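Local coordinates for GTP-binding protein (Thermus thermophilus, PDB 2DBY) that binds GDP and probably acts as a ribosome-associated ATPase of the Obg-like YchF/OLA1 subfamily, at residues 81-84 with 85-89; 127-130 with 131-135; 169-172 with 173-177. One frame throughout, in Å; residues are numbered along the deposited sequence.

Contact 1. Residues 81-84 with 85-89; sequences KGAH and KGEGL
Glu87 turns its carboxylate back to meet the backbone of Ala83, in the loop before helix 91-98 that closely follows the Asp-x-x-Gly (G3) signature at the end of strand 66-75, the position of switch II in related GTPases. CG lies between the backbone N and the carbonyl carbon (chi1 83°), and a bend at chi2 (-63°) then swings the carboxylate toward Ala83. OE1 accepts from Ala83 N at 3.3 Å and from Leu89 N at 3.1 Å, the two donors standing on opposite faces of the carboxylate plane. OE2 takes the third amide, Lys85 N, on its syn lone pair. Three backbone N-H groups thus converge on one side chain, which ties Ala83, Lys85 and Leu89 together and should hold the carboxylate against rotation. The methyl of Ala83 lies against the same group, its CB 3.5 Å from Glu87 OE1. Lys85 instead sends its extended chain away. His84 likewise turns its ring from Glu87, and its NE2 is hydrogen-bonded to Glu134 of helix 124-156. Where the ends of the loop come together, Gly82 CA makes a CH...O contact with Leu89 O; a side chain on the glycine would clash with that oxygen. A water joins the two sides: it accepts from His84 N and donates to Glu87 OE1 (2.6 Å) and Leu89 O (2.7 Å).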
loop_
_atom_site.group_PDB
_atom_site.type_symbol
_atom_site.label_atom_id
_atom_site.label_comp_id
_atom_site.label_asym_id
_atom_site.label_seq_id
_atom_site.Cartn_x
_atom_site.Cartn_y
_atom_site.Cartn_z
ATOM N N LYS A 81 23.418 6.625 1.457
ATOM C CA LYS A 81 24.137 7.646 2.186
ATOM C C LYS A 81 25.111 8.461 1.389
ATOM O O LYS A 81 26.188 7.980 1.040
ATOM C CB LYS A 81 24.875 7.053 3.393
ATOM C CG LYS A 81 25.427 8.140 4.314
ATOM C CD LYS A 81 26.188 7.582 5.497
ATOM C CE LYS A 81 26.863 8.740 6.260
ATOM N NZ LYS A 81 27.987 8.303 7.136
ATOM N N GLY A 82 24.754 9.725 1.176
ATOM C CA GLY A 82 25.616 10.613 0.418
ATOM C C GLY A 82 26.546 11.449 1.295
ATOM O O GLY A 82 26.501 11.403 2.527
ATOM N N ALA A 83 27.407 12.220 0.647
ATOM C CA ALA A 83 28.355 13.078 1.355
ATOM C C ALA A 83 27.761 14.472 1.630
ATOM O O ALA A 83 28.273 15.235 2.473
ATOM C CB ALA A 83 29.655 13.211 0.518
ATOM N N HIS A 84 26.703 14.811 0.903
ATOM C CA HIS A 84 26.045 16.125 1.033
ATOM C C HIS A 84 27.009 17.269 0.713
ATOM O O HIS A 84 26.902 18.375 1.262
ATOM C CB HIS A 84 25.455 16.274 2.449
ATOM C CG HIS A 84 24.382 15.271 2.734
ATOM N ND1 HIS A 84 23.076 15.454 2.328
ATOM C CD2 HIS A 84 24.457 13.999 3.197
ATOM C CE1 HIS A 84 22.400 14.333 2.514
ATOM N NE2 HIS A 84 23.214 13.435 3.036
ATOM N N LYS A 85 27.942 17.002 -0.194
ATOM C CA LYS A 85 28.884 18.028 -0.602
ATOM C C LYS A 85 28.638 18.484 -2.028
ATOM O O LYS A 85 29.525 18.998 -2.688
ATOM C CB LYS A 85 30.314 17.536 -0.398
ATOM C CG LYS A 85 30.667 17.493 1.072
ATOM C CD LYS A 85 32.052 16.953 1.314
ATOM C CE LYS A 85 32.306 16.824 2.803
ATOM N NZ LYS A 85 33.622 16.157 3.047
ATOM N N GLY A 86 27.408 18.288 -2.491
ATOM C CA GLY A 86 27.023 18.721 -3.823
ATOM C C GLY A 86 27.471 17.817 -4.962
ATOM O O GLY A 86 27.167 18.080 -6.132
ATOM N N GLU A 87 28.152 16.735 -4.612
ATOM C CA GLU A 87 28.661 15.790 -5.596
ATOM C C GLU A 87 27.537 14.916 -6.159
ATOM O O GLU A 87 27.667 14.340 -7.229
ATOM C CB GLU A 87 29.774 14.936 -4.970
ATOM C CG GLU A 87 29.322 13.735 -4.159
ATOM C CD GLU A 87 28.504 14.097 -2.927
ATOM O OE1 GLU A 87 27.735 13.228 -2.464
ATOM O OE2 GLU A 87 28.635 15.236 -2.413
ATOM N N GLY A 88 26.436 14.805 -5.426
ATOM C CA GLY A 88 25.326 14.041 -5.964
ATOM C C GLY A 88 25.050 12.640 -5.473
ATOM O O GLY A 88 24.029 12.071 -5.869
ATOM N N LEU A 89 25.923 12.075 -4.649
ATOM C CA LEU A 89 25.684 10.723 -4.112
ATOM C C LEU A 89 24.339 10.703 -3.373
ATOM O O LEU A 89 24.047 11.597 -2.558
ATOM C CB LEU A 89 26.777 10.313 -3.098
ATOM C CG LEU A 89 28.174 10.097 -3.684
ATOM C CD1 LEU A 89 29.149 9.820 -2.563
ATOM C CD2 LEU A 89 28.138 8.912 -4.663
HETATM O O HOH W 1 25.395 13.744 -1.510
#

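Contact 2. Residues 127-130 with 131-135; sequences DAEV and VETEL
Thr133 stands one turn beyond Glu129, and its side chain can be followed outward alongside that residue. CB lies 3.1 Å from Glu129 O, the oxygen that accepts the hydrogen bond from Thr133 N. At the branch, OG1 is beside the backbone N and anti to the carbonyl carbon (chi1 -74°), which brings it back to 2.9 Å from the same Glu129 O. OG1 also meets the aliphatic part of the glutamate, 3.8 Å from Glu129 CG. The two side chains run side by side in the same direction; Glu129 is fully extended, and the part of it that meets OG1 is the CG methylene.

This is the i to i+4 pattern of a regular alpha-helix, here in the first part of helix 124-156, whose residues from 133 onward are predicted to be coiled coil. Val131 N to Asp127 O and Glu132 N to Ala128 O repeat the bond made by Thr133 N, with N-H...O angles of 169° and 163°. The next bond, from Glu134 N to Val130 O, is weak at 3.3 Å, and water 2 donates to that carbonyl as well as to Glu134 OE1. Glu134 CG passes 3.6 Å from Val130 O as its chain bends at chi2, while OE2 is the oxygen engaged by His84.

Other faces of the helix meet the G domain. Val131 packs on His105 of strand 102-108 and on Phe93, and the side chain of Asp127 touches Val12, a GDP-binding residue. Glu132 turns the opposite way from Glu134, bends at chi2, and forms a salt bridge through OE1 with Arg181 NH2.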
loop_
_atom_site.group_PDB
_atom_site.type_symbol
_atom_site.label_atom_id
_atom_site.label_comp_id
_atom_site.label_asym_id
_atom_site.label_seq_id
_atom_site.Cartn_x
_atom_site.Cartn_y
_atom_site.Cartn_z
ATOM N N ASP A 127 20.386 0.285 10.263
ATOM C CA ASP A 127 19.976 0.417 8.871
ATOM C C ASP A 127 18.787 1.378 8.759
ATOM O O ASP A 127 18.755 2.242 7.877
ATOM C CB ASP A 127 19.551 -0.950 8.318
ATOM C CG ASP A 127 20.719 -1.781 7.858
ATOM O OD1 ASP A 127 21.877 -1.417 8.176
ATOM O OD2 ASP A 127 20.467 -2.801 7.169
ATOM N N ALA A 128 17.793 1.198 9.630
ATOM C CA ALA A 128 16.605 2.047 9.590
ATOM C C ALA A 128 16.998 3.517 9.777
ATOM O O ALA A 128 16.512 4.395 9.075
ATOM C CB ALA A 128 15.625 1.627 10.689
ATOM N N GLU A 129 17.887 3.773 10.733
ATOM C CA GLU A 129 18.330 5.146 10.976
ATOM C C GLU A 129 19.117 5.743 9.808
ATOM O O GLU A 129 19.024 6.944 9.548
ATOM C CB GLU A 129 19.164 5.218 12.260
ATOM C CG GLU A 129 19.621 6.639 12.579
ATOM C CD GLU A 129 20.474 6.740 13.834
ATOM O OE1 GLU A 129 20.869 7.878 14.184
ATOM O OE2 GLU A 129 20.747 5.691 14.464
ATOM N N VAL A 130 19.894 4.914 9.107
ATOM C CA VAL A 130 20.670 5.394 7.964
ATOM C C VAL A 130 19.735 5.926 6.889
ATOM O O VAL A 130 19.916 7.035 6.393
ATOM C CB VAL A 130 21.577 4.282 7.349
ATOM C CG1 VAL A 130 22.101 4.733 5.971
ATOM C CG2 VAL A 130 22.757 4.004 8.282
ATOM N N VAL A 131 18.725 5.139 6.530
ATOM C CA VAL A 131 17.797 5.601 5.513
ATOM C C VAL A 131 17.004 6.802 5.999
ATOM O O VAL A 131 16.880 7.794 5.287
ATOM C CB VAL A 131 16.815 4.473 5.098
ATOM C CG1 VAL A 131 15.687 5.041 4.217
ATOM C CG2 VAL A 131 17.594 3.396 4.348
ATOM N N GLU A 132 16.491 6.705 7.218
ATOM C CA GLU A 132 15.662 7.761 7.787
ATOM C C GLU A 132 16.448 9.063 7.854
ATOM O O GLU A 132 15.911 10.126 7.566
ATOM C CB GLU A 132 15.163 7.329 9.162
ATOM C CG GLU A 132 14.344 8.347 9.944
ATOM C CD GLU A 132 13.048 8.765 9.284
ATOM O OE1 GLU A 132 12.451 7.971 8.517
ATOM O OE2 GLU A 132 12.604 9.903 9.569
ATOM N N THR A 133 17.717 8.985 8.230
ATOM C CA THR A 133 18.543 10.199 8.294
ATOM C C THR A 133 18.623 10.902 6.926
ATOM O O THR A 133 18.454 12.120 6.841
ATOM C CB THR A 133 19.923 9.844 8.856
ATOM O OG1 THR A 133 19.760 9.625 10.269
ATOM C CG2 THR A 133 20.943 10.967 8.617
ATOM N N GLU A 134 18.834 10.147 5.845
ATOM C CA GLU A 134 18.882 10.765 4.521
ATOM C C GLU A 134 17.520 11.389 4.140
ATOM O O GLU A 134 17.449 12.461 3.518
ATOM C CB GLU A 134 19.284 9.735 3.451
ATOM C CG GLU A 134 20.726 9.172 3.602
ATOM C CD GLU A 134 21.786 10.254 3.807
ATOM O OE1 GLU A 134 22.279 10.388 4.953
ATOM O OE2 GLU A 134 22.124 10.966 2.834
ATOM N N LEU A 135 16.424 10.727 4.503
ATOM C CA LEU A 135 15.105 11.293 4.163
ATOM C C LEU A 135 14.841 12.584 4.960
ATOM O O LEU A 135 14.250 13.543 4.444
ATOM C CB LEU A 135 13.983 10.290 4.458
ATOM C CG LEU A 135 14.090 8.928 3.753
ATOM C CD1 LEU A 135 12.808 8.134 4.023
ATOM C CD2 LEU A 135 14.263 9.129 2.254
HETATM O O HOH W 2 22.408 8.311 6.615
#

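Contact 3. Residues 169-172 with 173-177; sequences GLYV and HLQEG
Tyr171 lays one face of its ring over Gln175 CG, a CH-pi contact with the carbon 4.0 Å from the ring centroid and 15° off the normal. Tyr171 CG is anti to the backbone N (chi1 -164°), which carries the ring outward from the helix, leaning toward the later turn, where the bent Gln175 chain runs beside it. Gln175 NE2 then reaches Tyr171 OH at 3.0 Å in a weak hydrogen bond, with the amide plane 83° from the ring. The hydroxyl is also hydrogen-bonded to Glu144, and the ring packs on Leu140 and Leu143 of helix 124-156. An alanine in place of Tyr171 is likely to set the Gln175 amide free to turn and leave Glu144 without this partner.

In the backbone, Gln175 N donates to Tyr171 O at 3.0 Å. Helix 161-175 ends in a Schellman motif: Gly177 N donates to Leu174 O, and at the positive phi of Gly177 a CB would be jammed against Glu176 O. Glu176 CG lies 3.2 Å from Val172 O, while its OE1 forms a salt bridge with Lys178. Accepting from Gln175 NE2, the Tyr171 hydroxyl probably gives its own proton to the Glu144 carboxylate, while Gln175 CG lies over the ring face.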
loop_
_atom_site.group_PDB
_atom_site.type_symbol
_atom_site.label_atom_id
_atom_site.label_comp_id
_atom_site.label_asym_id
_atom_site.label_seq_id
_atom_site.Cartn_x
_atom_site.Cartn_y
_atom_site.Cartn_z
ATOM N N GLY A 169 5.721 24.027 12.485
ATOM C CA GLY A 169 5.637 22.929 13.445
ATOM C C GLY A 169 6.421 21.723 12.985
ATOM O O GLY A 169 7.154 21.121 13.760
ATOM N N LEU A 170 6.264 21.367 11.719
ATOM C CA LEU A 170 6.993 20.229 11.159
ATOM C C LEU A 170 8.485 20.482 11.244
ATOM O O LEU A 170 9.249 19.571 11.492
ATOM C CB LEU A 170 6.559 20.005 9.697
ATOM C CG LEU A 170 5.159 19.363 9.587
ATOM C CD1 LEU A 170 4.556 19.604 8.222
ATOM C CD2 LEU A 170 5.275 17.868 9.889
ATOM N N TYR A 171 8.911 21.728 11.041
ATOM C CA TYR A 171 10.347 21.999 11.096
ATOM C C TYR A 171 10.919 21.713 12.496
ATOM O O TYR A 171 12.014 21.178 12.622
ATOM C CB TYR A 171 10.630 23.434 10.675
ATOM C CG TYR A 171 12.090 23.672 10.348
ATOM C CD1 TYR A 171 12.690 23.051 9.253
ATOM C CD2 TYR A 171 12.860 24.546 11.118
ATOM C CE1 TYR A 171 14.030 23.305 8.928
ATOM C CE2 TYR A 171 14.183 24.796 10.808
ATOM C CZ TYR A 171 14.758 24.178 9.714
ATOM O OH TYR A 171 16.066 24.437 9.395
ATOM N N VAL A 172 10.178 22.066 13.541
ATOM C CA VAL A 172 10.615 21.780 14.910
ATOM C C VAL A 172 10.764 20.265 15.096
ATOM O O VAL A 172 11.756 19.780 15.664
ATOM C CB VAL A 172 9.567 22.272 15.936
ATOM C CG1 VAL A 172 9.880 21.720 17.343
ATOM C CG2 VAL A 172 9.566 23.789 15.953
ATOM N N HIS A 173 9.743 19.543 14.634
ATOM C CA HIS A 173 9.666 18.080 14.742
ATOM C C HIS A 173 10.837 17.394 14.017
ATOM O O HIS A 173 11.523 16.532 14.592
ATOM C CB HIS A 173 8.323 17.633 14.137
ATOM C CG HIS A 173 7.968 16.200 14.384
ATOM N ND1 HIS A 173 7.542 15.732 15.611
ATOM C CD2 HIS A 173 7.873 15.152 13.529
ATOM C CE1 HIS A 173 7.187 14.462 15.497
ATOM N NE2 HIS A 173 7.381 14.087 14.240
ATOM N N LEU A 174 11.072 17.772 12.765
ATOM C CA LEU A 174 12.160 17.171 12.005
ATOM C C LEU A 174 13.550 17.542 12.513
ATOM O O LEU A 174 14.471 16.722 12.459
ATOM C CB LEU A 174 12.015 17.476 10.513
ATOM C CG LEU A 174 11.133 16.434 9.795
ATOM C CD1 LEU A 174 9.638 16.645 10.166
ATOM C CD2 LEU A 174 11.305 16.606 8.284
ATOM N N GLN A 175 13.699 18.760 13.034
ATOM C CA GLN A 175 14.978 19.180 13.586
ATOM C C GLN A 175 15.298 18.329 14.828
ATOM O O GLN A 175 16.447 18.246 15.244
ATOM C CB GLN A 175 14.953 20.676 13.940
ATOM C CG GLN A 175 15.269 21.582 12.748
ATOM C CD GLN A 175 16.687 21.381 12.162
ATOM O OE1 GLN A 175 17.494 20.596 12.668
ATOM N NE2 GLN A 175 16.979 22.095 11.079
ATOM N N GLU A 176 14.281 17.717 15.431
ATOM C CA GLU A 176 14.508 16.828 16.580
ATOM C C GLU A 176 14.766 15.395 16.096
ATOM O O GLU A 176 14.875 14.470 16.901
ATOM C CB GLU A 176 13.302 16.841 17.528
ATOM C CG GLU A 176 13.115 18.206 18.146
ATOM C CD GLU A 176 11.887 18.357 19.011
ATOM O OE1 GLU A 176 11.018 17.475 19.006
ATOM O OE2 GLU A 176 11.789 19.391 19.704
ATOM N N GLY A 177 14.845 15.218 14.778
ATOM C CA GLY A 177 15.116 13.905 14.210
ATOM C C GLY A 177 13.884 13.018 14.090
ATOM O O GLY A 177 14.002 11.800 13.947
#

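From the N terminus, contact 1 comes first: it closes a tight loop between strand 66-75 and helix 91-98. Contact 2 follows within helix 124-156, and contact 3 at the C-terminal end of helix 161-175. The three lie in series; none nests within or crosses another, and contacts 2 and 3 each close no more than single helical turns. Contacts 1 and 2 touch through Lys81, Gly82 and His84, which meet Glu134 and fasten the surface loop to the long helix. Contacts 2 and 3 have nearest atoms about 5 Å apart without touching, but helix 124-156 runs from beside the nucleotide site to its pairing with the following helix 161-175, consistent with the predicted coiled coil.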